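Local coordinates for putative glycosidase ph117-related (Bacteroides thetaiotaomicron, PDB 5A7V), which probably acts on beta-mannosidic linkages as a GH130 family enzyme, and binds mannose in its pocket, at residues 137-148 with 159-170. Numbering follows the deposited sequence.
Sequences KLEWPGGCEDPR and MTYTQWNRHIPR. With BMA (beta-D-mannopyranose), chain C; MAN (alpha-D-mannopyranose), chain D; MAN (alpha-D-mannopyranose), chain E; SO4 (sulfate ion), chain I.
T160 exchanges both backbone hydrogen bonds with R148, whose guanidinium group turns to D146 O and to the carbonyls of C273 and G274. The ring of Y161, its CG between backbone N and carbonyl carbon (chi1 72°), lies against C144 CB and reaches the E139 carboxylate, where OH donates to OE2 at 2.6 Å, nearly along the C-O bond. T162 pairs with E145, its N 2.9 Å from E145 O; before R148–T160 the register shifts by one at a beta bulge, where D146 OD2 lies 2.7 Å from O3 of one alpha-mannose. Q163 NE2 gives E139 OE2 a second bond (3.0 Å, 174° at the hydrogen), while E139 OE1 salt-bridges K184. In the antiparallel hairpin 143-151/157-164, strand 143-151 is outermost in a four-stranded sheet, one blade of the family's five-bladed beta-propeller. C6 of the other mannose, modelled as overlapping beta and alpha anomers, sits over one W164 ring face, 3.4 Å from CD2 in the alpha copy; E145 OE2 lies 2.6 Å from the beta O4. N165 ND2 bonds K137 O (3.0 Å) and, like R170 NH1, sulfate O1. L138 CD2 covers the R170 guanidinium face near its rim, 3.5 Å from NH1.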
ATOM      1  N   LYS A 137       9.107  -8.036 -20.710  1.00 15.92           N
ATOM      2  CA  LYS A 137       9.519  -6.710 -21.218  1.00 17.37           C
ATOM      3  C   LYS A 137       9.114  -5.575 -20.263  1.00 15.69           C
ATOM      4  O   LYS A 137       9.693  -4.466 -20.261  1.00 17.38           O
ATOM      5  CB  LYS A 137       8.923  -6.435 -22.576  1.00 19.97           C
ATOM      6  CG  LYS A 137       9.502  -7.327 -23.679  1.00 26.53           C
ATOM      7  CD  LYS A 137       9.049  -6.871 -25.052  1.00 34.23           C
ATOM      8  CE  LYS A 137       9.676  -7.749 -26.147  1.00 43.00           C
ATOM      9  NZ  LYS A 137       9.190  -7.400 -27.505  1.00 49.01           N
ATOM     10  N   LEU A 138       8.134  -5.853 -19.410  1.00 13.65           N
ATOM     11  CA  LEU A 138       7.594  -4.850 -18.487  1.00 12.70           C
ATOM     12  C   LEU A 138       8.172  -4.941 -17.062  1.00 12.11           C
ATOM     13  O   LEU A 138       8.048  -3.964 -16.307  1.00 12.17           O
ATOM     14  CB  LEU A 138       6.046  -4.987 -18.417  1.00 12.07           C
ATOM     15  CG  LEU A 138       5.348  -5.020 -19.773  1.00 14.02           C
ATOM     16  CD1 LEU A 138       3.843  -5.114 -19.584  1.00 15.46           C
ATOM     17  CD2 LEU A 138       5.662  -3.802 -20.636  1.00 17.07           C
ATOM     18  N   GLU A 139       8.816  -6.072 -16.705  1.00 13.09           N
ATOM     19  CA  GLU A 139       9.232  -6.313 -15.312  1.00 14.59           C
ATOM     20  C   GLU A 139      10.745  -6.510 -15.153  1.00 13.43           C
ATOM     21  O   GLU A 139      11.189  -6.722 -14.031  1.00 14.14           O
ATOM     22  CB  GLU A 139       8.536  -7.604 -14.795  1.00 14.39           C
ATOM     23  CG  GLU A 139       7.023  -7.394 -14.626  1.00 12.07           C
ATOM     24  CD  GLU A 139       6.295  -8.635 -14.169  1.00 12.49           C
ATOM     25  OE1 GLU A 139       6.930  -9.695 -13.984  1.00 12.94           O
ATOM     26  OE2 GLU A 139       5.057  -8.499 -13.975  1.00 12.78           O
ATOM     27  N   TRP A 140      11.500  -6.532 -16.239  1.00 13.54           N
ATOM     28  CA  TRP A 140      12.952  -6.736 -16.144  0.50 15.15           C
ATOM     29  C   TRP A 140      13.666  -5.410 -16.492  1.00 14.00           C
ATOM     30  O   TRP A 140      13.360  -4.806 -17.523  1.00 15.08           O
ATOM     31  CB  TRP A 140      13.432  -7.866 -17.065  0.50 17.53           C
ATOM     32  CG  TRP A 140      14.844  -8.298 -16.699  0.50 18.91           C
ATOM     33  CD1 TRP A 140      15.959  -8.105 -17.463  0.50 22.42           C
ATOM     34  CD2 TRP A 140      15.330  -8.855 -15.450  0.50 19.04           C
ATOM     35  NE1 TRP A 140      17.083  -8.525 -16.803  0.50 19.05           N
ATOM     36  CE2 TRP A 140      16.709  -8.979 -15.568  0.50 18.12           C
ATOM     37  CE3 TRP A 140      14.748  -9.374 -14.331  0.50 12.91           C
ATOM     38  CZ2 TRP A 140      17.485  -9.512 -14.550  0.50 21.06           C
ATOM     39  CZ3 TRP A 140      15.526  -9.722 -13.262  0.50 13.86           C
ATOM     40  CH2 TRP A 140      16.850  -9.878 -13.405  0.50 19.63           C
ATOM     41  N   PRO A 141      14.603  -4.949 -15.661  1.00 14.14           N
ATOM     42  CA  PRO A 141      15.179  -5.600 -14.480  1.00 13.79           C
ATOM     43  C   PRO A 141      14.652  -5.186 -13.116  1.00 13.62           C
ATOM     44  O   PRO A 141      15.139  -5.675 -12.087  1.00 16.70           O
ATOM     45  CB  PRO A 141      16.626  -5.187 -14.570  1.00 15.61           C
ATOM     46  CG  PRO A 141      16.527  -3.786 -15.078  1.00 18.15           C
ATOM     47  CD  PRO A 141      15.389  -3.785 -16.068  1.00 18.16           C
ATOM     48  N   GLY A 142      13.677  -4.295 -13.081  1.00 12.52           N
ATOM     49  CA  GLY A 142      13.249  -3.727 -11.822  1.00 12.50           C
ATOM     50  C   GLY A 142      12.377  -4.626 -10.967  1.00 11.00           C
ATOM     51  O   GLY A 142      12.304  -4.515  -9.750  1.00 11.96           O
ATOM     52  N   GLY A 143      11.663  -5.555 -11.618  1.00 12.17           N
ATOM     53  CA  GLY A 143      10.830  -6.535 -10.893  1.00 11.74           C
ATOM     54  C   GLY A 143       9.443  -6.050 -10.538  1.00 10.18           C
ATOM     55  O   GLY A 143       8.811  -5.310 -11.313  1.00 11.48           O
ATOM     56  N   CYS A 144       8.971  -6.536  -9.394  1.00  9.87           N
ATOM     57  CA  CYS A 144       7.555  -6.495  -9.008  1.00  9.86           C
ATOM     58  C   CYS A 144       7.503  -5.829  -7.646  1.00 10.02           C
ATOM     59  O   CYS A 144       8.030  -6.353  -6.667  1.00 11.09           O
ATOM     60  CB  CYS A 144       6.987  -7.921  -8.955  1.00 11.15           C
ATOM     61  SG  CYS A 144       7.339  -8.882 -10.448  1.00 13.49           S
ATOM     62  N   GLU A 145       6.866  -4.655  -7.589  1.00  9.54           N
ATOM     63  CA  GLU A 145       6.957  -3.761  -6.427  1.00  9.42           C
ATOM     64  C   GLU A 145       5.606  -3.529  -5.763  1.00  9.66           C
ATOM     65  O   GLU A 145       4.548  -3.580  -6.421  1.00  9.53           O
ATOM     66  CB  GLU A 145       7.458  -2.366  -6.833  1.00  9.60           C
ATOM     67  CG  GLU A 145       8.716  -2.368  -7.656  1.00 10.08           C
ATOM     68  CD  GLU A 145       9.111  -1.015  -8.197  1.00  9.55           C
ATOM     69  OE1 GLU A 145       8.230  -0.114  -8.330  1.00  9.85           O
ATOM     70  OE2 GLU A 145      10.311  -0.848  -8.601  1.00 11.29           O
ATOM     71  N   ASP A 146       5.619  -3.247  -4.477  1.00  8.48           N
ATOM     72  CA  ASP A 146       4.516  -2.554  -3.807  1.00  9.53           C
ATOM     73  C   ASP A 146       3.140  -3.230  -3.968  1.00  9.26           C
ATOM     74  O   ASP A 146       2.171  -2.638  -4.453  1.00 10.83           O
ATOM     75  CB  ASP A 146       4.424  -1.086  -4.232  1.00  9.89           C
ATOM     76  CG  ASP A 146       5.678  -0.241  -3.973  1.00 10.50           C
ATOM     77  OD1 ASP A 146       6.606  -0.717  -3.318  1.00  9.94           O
ATOM     78  OD2 ASP A 146       5.630   0.921  -4.455  1.00 10.95           O
ATOM     79  N   PRO A 147       3.064  -4.494  -3.524  1.00  8.59           N
ATOM     80  CA  PRO A 147       1.800  -5.239  -3.686  1.00  8.51           C
ATOM     81  C   PRO A 147       0.720  -4.772  -2.737  1.00  8.49           C
ATOM     82  O   PRO A 147       0.982  -4.385  -1.599  1.00  9.43           O
ATOM     83  CB  PRO A 147       2.204  -6.692  -3.364  1.00  9.11           C
ATOM     84  CG  PRO A 147       3.299  -6.501  -2.324  1.00  9.24           C
ATOM     85  CD  PRO A 147       4.079  -5.289  -2.822  1.00  8.98           C
ATOM     86  N   ARG A 148      -0.534  -4.866  -3.194  1.00  7.94           N
ATOM     87  CA  ARG A 148      -1.687  -4.794  -2.315  1.00  9.00           C
ATOM     88  C   ARG A 148      -2.547  -6.029  -2.635  1.00  8.95           C
ATOM     89  O   ARG A 148      -2.676  -6.376  -3.810  1.00 10.24           O
ATOM     90  CB  ARG A 148      -2.557  -3.568  -2.535  1.00  9.74           C
ATOM     91  CG  ARG A 148      -1.977  -2.304  -1.939  1.00 12.26           C
ATOM     92  CD  ARG A 148      -1.374  -1.468  -2.906  1.00 18.09           C
ATOM     93  NE  ARG A 148      -1.065  -0.086  -2.482  1.00 12.87           N
ATOM     94  CZ  ARG A 148       0.027   0.496  -2.904  1.00  9.85           C
ATOM     95  NH1 ARG A 148       0.895  -0.122  -3.626  1.00 11.67           N
ATOM     96  NH2 ARG A 148       0.292   1.731  -2.502  1.00 10.48           N
ATOM     97  N   MET A 159      -4.011  -9.378  -6.503  1.00  8.78           N
ATOM     98  CA  MET A 159      -2.833  -8.529  -6.173  0.50  8.81           C
ATOM     99  C   MET A 159      -2.720  -7.432  -7.204  1.00  9.33           C
ATOM    100  O   MET A 159      -2.657  -7.702  -8.421  1.00 10.58           O
ATOM    101  CB  MET A 159      -1.530  -9.320  -6.264  0.50  8.62           C
ATOM    102  CG  MET A 159      -0.271  -8.506  -5.954  0.50  8.84           C
ATOM    103  SD  MET A 159       1.274  -9.206  -6.519  0.50 12.36           S
ATOM    104  CE  MET A 159       1.342 -10.659  -5.476  0.50 13.06           C
ATOM    105  N   THR A 160      -2.643  -6.184  -6.723  1.00  8.69           N
ATOM    106  CA  THR A 160      -2.213  -5.080  -7.566  1.00  8.55           C
ATOM    107  C   THR A 160      -0.712  -4.802  -7.208  1.00  7.98           C
ATOM    108  O   THR A 160      -0.302  -4.960  -6.056  1.00  9.83           O
ATOM    109  CB  THR A 160      -3.028  -3.824  -7.314  1.00  9.35           C
ATOM    110  OG1 THR A 160      -2.814  -3.374  -5.976  1.00 11.22           O
ATOM    111  CG2 THR A 160      -4.543  -4.053  -7.535  1.00 10.28           C
ATOM    112  N   TYR A 161       0.075  -4.506  -8.204  1.00  8.34           N
ATOM    113  CA  TYR A 161       1.525  -4.245  -7.972  1.00  8.33           C
ATOM    114  C   TYR A 161       2.080  -3.429  -9.121  1.00  8.74           C
ATOM    115  O   TYR A 161       1.391  -3.184 -10.116  1.00  9.39           O
ATOM    116  CB  TYR A 161       2.263  -5.584  -7.812  1.00  9.21           C
ATOM    117  CG  TYR A 161       2.427  -6.392  -9.090  1.00  9.27           C
ATOM    118  CD1 TYR A 161       1.357  -7.185  -9.587  1.00  9.83           C
ATOM    119  CD2 TYR A 161       3.601  -6.410  -9.743  1.00 13.95           C
ATOM    120  CE1 TYR A 161       1.476  -7.895 -10.740  1.00 10.01           C
ATOM    121  CE2 TYR A 161       3.779  -7.122 -10.925  1.00  9.75           C
ATOM    122  CZ  TYR A 161       2.690  -7.915 -11.435  1.00  9.38           C
ATOM    123  OH  TYR A 161       2.881  -8.705 -12.568  1.00 10.89           O
ATOM    124  N   THR A 162       3.324  -2.932  -8.948  1.00  8.82           N
ATOM    125  CA  THR A 162       3.990  -2.207 -10.002  1.00  8.63           C
ATOM    126  C   THR A 162       4.983  -3.082 -10.774  1.00  9.31           C
ATOM    127  O   THR A 162       5.847  -3.737 -10.150  1.00  9.76           O
ATOM    128  CB  THR A 162       4.811  -1.030  -9.415  1.00  9.92           C
ATOM    129  OG1 THR A 162       3.979  -0.314  -8.506  1.00 10.77           O
ATOM    130  CG2 THR A 162       5.255  -0.116 -10.527  1.00 10.93           C
ATOM    131  N   GLN A 163       4.881  -3.064 -12.096  1.00  9.01           N
ATOM    132  CA  GLN A 163       5.892  -3.628 -12.971  1.00  9.37           C
ATOM    133  C   GLN A 163       6.933  -2.546 -13.235  1.00 10.53           C
ATOM    134  O   GLN A 163       6.560  -1.455 -13.664  1.00 11.30           O
ATOM    135  CB  GLN A 163       5.248  -4.088 -14.309  1.00  9.79           C
ATOM    136  CG  GLN A 163       4.143  -5.089 -14.128  1.00 10.22           C
ATOM    137  CD  GLN A 163       3.524  -5.447 -15.453  1.00 11.51           C
ATOM    138  OE1 GLN A 163       2.965  -4.585 -16.156  1.00 12.60           O
ATOM    139  NE2 GLN A 163       3.562  -6.705 -15.787  1.00 11.85           N
ATOM    140  N   TRP A 164       8.206  -2.874 -13.069  1.00  9.74           N
ATOM    141  CA  TRP A 164       9.247  -1.891 -13.294  1.00 10.27           C
ATOM    142  C   TRP A 164      10.338  -2.450 -14.201  1.00 10.20           C
ATOM    143  O   TRP A 164      11.037  -3.426 -13.855  1.00 11.62           O
ATOM    144  CB  TRP A 164       9.818  -1.383 -11.965  1.00 10.68           C
ATOM    145  CG  TRP A 164      10.899  -0.331 -11.992  1.00 10.54           C
ATOM    146  CD1 TRP A 164      12.031  -0.360 -11.241  1.00 10.46           C
ATOM    147  CD2 TRP A 164      10.938   0.887 -12.750  1.00 10.60           C
ATOM    148  NE1 TRP A 164      12.755   0.790 -11.426  1.00 10.82           N
ATOM    149  CE2 TRP A 164      12.118   1.585 -12.348  1.00 10.51           C
ATOM    150  CE3 TRP A 164      10.090   1.497 -13.683  1.00 11.54           C
ATOM    151  CZ2 TRP A 164      12.473   2.840 -12.859  1.00 12.92           C
ATOM    152  CZ3 TRP A 164      10.441   2.766 -14.172  1.00 12.41           C
ATOM    153  CH2 TRP A 164      11.617   3.431 -13.755  1.00 12.93           C
ATOM    154  N   ASN A 165      10.515  -1.794 -15.350  1.00 11.45           N
ATOM    155  CA  ASN A 165      11.543  -2.159 -16.343  1.00 12.05           C
ATOM    156  C   ASN A 165      12.590  -1.073 -16.577  1.00 12.87           C
ATOM    157  O   ASN A 165      13.279  -1.064 -17.593  1.00 14.73           O
ATOM    158  CB  ASN A 165      10.874  -2.535 -17.677  1.00 12.77           C
ATOM    159  CG  ASN A 165      10.162  -1.369 -18.325  1.00 12.98           C
ATOM    160  OD1 ASN A 165      10.119  -0.253 -17.773  1.00 13.12           O
ATOM    161  ND2 ASN A 165       9.590  -1.608 -19.489  1.00 14.42           N
ATOM    162  N   ARG A 166      12.696  -0.146 -15.619  1.00 12.69           N
ATOM    163  CA  ARG A 166      13.602   1.025 -15.680  1.00 13.59           C
ATOM    164  C   ARG A 166      13.190   2.061 -16.713  1.00 14.60           C
ATOM    165  O   ARG A 166      13.908   3.053 -16.892  1.00 18.30           O
ATOM    166  CB  ARG A 166      15.045   0.595 -15.854  1.00 15.31           C
ATOM    167  CG  ARG A 166      15.594  -0.108 -14.631  1.00 19.15           C
ATOM    168  CD  ARG A 166      15.842   0.814 -13.487  1.00 20.97           C
ATOM    169  NE  ARG A 166      17.093   1.519 -13.628  1.00 29.99           N
ATOM    170  CZ  ARG A 166      18.293   0.967 -13.396  1.00 27.90           C
ATOM    171  NH1 ARG A 166      18.420  -0.345 -13.032  1.00 35.50           N
ATOM    172  NH2 ARG A 166      19.373   1.709 -13.544  1.00 32.89           N
ATOM    173  N   HIS A 167      12.021   1.871 -17.362  1.00 14.49           N
ATOM    174  CA  HIS A 167      11.480   2.874 -18.283  0.50 15.35           C
ATOM    175  C   HIS A 167      10.181   3.469 -17.768  1.00 13.83           C
ATOM    176  O   HIS A 167      10.118   4.662 -17.493  1.00 16.39           O
ATOM    177  CB  HIS A 167      11.327   2.348 -19.723  0.50 17.26           C
ATOM    178  CG  HIS A 167      10.885   3.408 -20.689  0.50 19.47           C
ATOM    179  ND1 HIS A 167      10.112   3.149 -21.794  0.50 22.11           N
ATOM    180  CD2 HIS A 167      11.062   4.754 -20.673  0.50 21.59           C
ATOM    181  CE1 HIS A 167       9.820   4.282 -22.420  0.50 15.30           C
ATOM    182  NE2 HIS A 167      10.396   5.269 -21.757  0.50 21.47           N
ATOM    183  N   ILE A 168       9.152   2.648 -17.605  1.00 12.85           N
ATOM    184  CA  ILE A 168       7.822   3.089 -17.210  1.00 12.28           C
ATOM    185  C   ILE A 168       7.310   2.145 -16.104  1.00 10.99           C
ATOM    186  O   ILE A 168       7.317   0.933 -16.296  1.00 13.27           O
ATOM    187  CB  ILE A 168       6.844   3.072 -18.409  1.00 13.55           C
ATOM    188  CG1 ILE A 168       7.310   4.028 -19.505  1.00 15.65           C
ATOM    189  CG2 ILE A 168       5.444   3.434 -17.950  1.00 14.83           C
ATOM    190  CD1 ILE A 168       6.556   3.945 -20.824  1.00 17.92           C
ATOM    191  N   PRO A 169       6.888   2.679 -14.936  1.00 10.48           N
ATOM    192  CA  PRO A 169       6.218   1.857 -13.929  1.00 10.06           C
ATOM    193  C   PRO A 169       4.773   1.657 -14.323  1.00 10.91           C
ATOM    194  O   PRO A 169       4.090   2.602 -14.700  1.00 11.60           O
ATOM    195  CB  PRO A 169       6.301   2.688 -12.646  1.00 11.90           C
ATOM    196  CG  PRO A 169       6.471   4.089 -13.100  1.00 16.42           C
ATOM    197  CD  PRO A 169       6.974   4.094 -14.512  1.00 12.12           C
ATOM    198  N   ARG A 170       4.278   0.406 -14.263  1.00  9.86           N
ATOM    199  CA  ARG A 170       2.891   0.139 -14.637  1.00  9.87           C
ATOM    200  C   ARG A 170       2.139  -0.622 -13.536  1.00  9.30           C
ATOM    201  O   ARG A 170       2.644  -1.605 -12.985  1.00 11.03           O
ATOM    202  CB  ARG A 170       2.809  -0.678 -15.929  1.00 10.47           C
ATOM    203  CG  ARG A 170       3.353   0.009 -17.166  1.00 11.17           C
ATOM    204  CD  ARG A 170       3.273  -0.897 -18.393  1.00 11.91           C
ATOM    205  NE  ARG A 170       3.534  -0.219 -19.663  1.00 13.10           N
ATOM    206  CZ  ARG A 170       4.750  -0.014 -20.170  1.00 13.51           C
ATOM    207  NH1 ARG A 170       5.828  -0.437 -19.524  1.00 14.13           N
ATOM    208  NH2 ARG A 170       4.887   0.579 -21.339  1.00 15.06           N
TER
HETATM  209  C1  BMA C1385      10.227   5.283  -7.495  0.50 12.75           C
HETATM  210  C2  BMA C1385      10.046   4.505  -6.187  0.50 12.31           C
HETATM  211  C3  BMA C1385      10.806   3.202  -6.283  0.50 10.32           C
HETATM  212  C4  BMA C1385      10.386   2.441  -7.526  0.50 10.24           C
HETATM  213  C5  BMA C1385      10.368   3.343  -8.765  0.50 11.08           C
HETATM  214  C6  BMA C1385       9.795   2.653  -9.988  0.50 11.19           C
HETATM  215  O1  BMA C1385       9.618   6.563  -7.545  0.50 16.46           O
HETATM  216  O2  BMA C1385       8.662   4.194  -5.975  0.50 12.70           O
HETATM  217  O3  BMA C1385      10.658   2.360  -5.078  0.50  9.54           O
HETATM  218  O4  BMA C1385      11.327   1.370  -7.705  0.50 11.18           O
HETATM  219  O5  BMA C1385       9.612   4.560  -8.567  0.50 10.47           O
HETATM  220  O6  BMA C1385       8.456   2.188  -9.790  0.50 12.18           O
HETATM  221  C1  MAN D1485      10.203   5.223  -7.662  0.50 13.00           C
HETATM  222  C2  MAN D1485       9.803   4.698  -6.349  0.50 12.93           C
HETATM  223  C3  MAN D1485      10.561   3.395  -6.224  0.50 11.57           C
HETATM  224  C4  MAN D1485      10.370   2.437  -7.393  0.50 11.20           C
HETATM  225  C5  MAN D1485      10.527   3.148  -8.725  0.50 11.48           C
HETATM  226  C6  MAN D1485       9.887   2.394  -9.871  0.50 11.66           C
HETATM  227  O1  MAN D1485      11.480   5.723  -7.780  0.50 15.37           O
HETATM  228  O2  MAN D1485       8.420   4.374  -6.271  0.50 14.58           O
HETATM  229  O3  MAN D1485      10.217   2.660  -5.041  0.50 11.58           O
HETATM  230  O4  MAN D1485      11.349   1.384  -7.324  0.50 10.62           O
HETATM  231  O5  MAN D1485       9.901   4.416  -8.724  0.50 12.00           O
HETATM  232  O6  MAN D1485       8.487   2.166  -9.677  0.50 12.61           O
HETATM  233  C1  MAN E1386       6.672   6.052  -4.268  1.00 14.34           C
HETATM  234  C2  MAN E1386       5.947   4.843  -3.637  1.00 14.18           C
HETATM  235  C3  MAN E1386       6.841   3.750  -3.021  1.00 13.00           C
HETATM  236  C4  MAN E1386       7.998   4.365  -2.211  1.00 12.88           C
HETATM  237  C5  MAN E1386       7.994   5.905  -2.236  1.00 15.05           C
HETATM  238  C6  MAN E1386       9.247   6.510  -1.564  1.00 15.04           C
HETATM  239  O1  MAN E1386       5.796   7.304  -4.307  1.00 14.66           O
HETATM  240  O2  MAN E1386       5.160   4.277  -4.694  1.00 16.79           O
HETATM  241  O3  MAN E1386       7.425   2.907  -3.996  1.00 12.61           O
HETATM  242  O4  MAN E1386       7.885   3.838  -0.905  1.00 12.37           O
HETATM  243  O5  MAN E1386       7.951   6.303  -3.643  1.00 13.86           O
HETATM  244  O6  MAN E1386      10.418   6.115  -2.292  1.00 13.68           O
HETATM  245  S   SO4 I1390       8.377   0.322 -22.379  1.00 26.83           S
HETATM  246  O1  SO4 I1390       8.253   0.446 -20.920  1.00 19.99           O
HETATM  247  O2  SO4 I1390       8.604  -1.105 -22.751  1.00 35.14           O
HETATM  248  O3  SO4 I1390       9.511   1.176 -22.836  1.00 35.30           O
HETATM  249  O4  SO4 I1390       7.125   0.715 -23.070  1.00 27.08           O
HETATM  250  O   HOH W   1       6.412  -1.628 -16.986  1.00 12.64           O
HETATM  251  O   HOH W   2       6.040   1.111  -7.172  1.00 10.78           O
HETATM  252  O   HOH W   3       1.782  -0.564  -6.945  1.00 13.49           O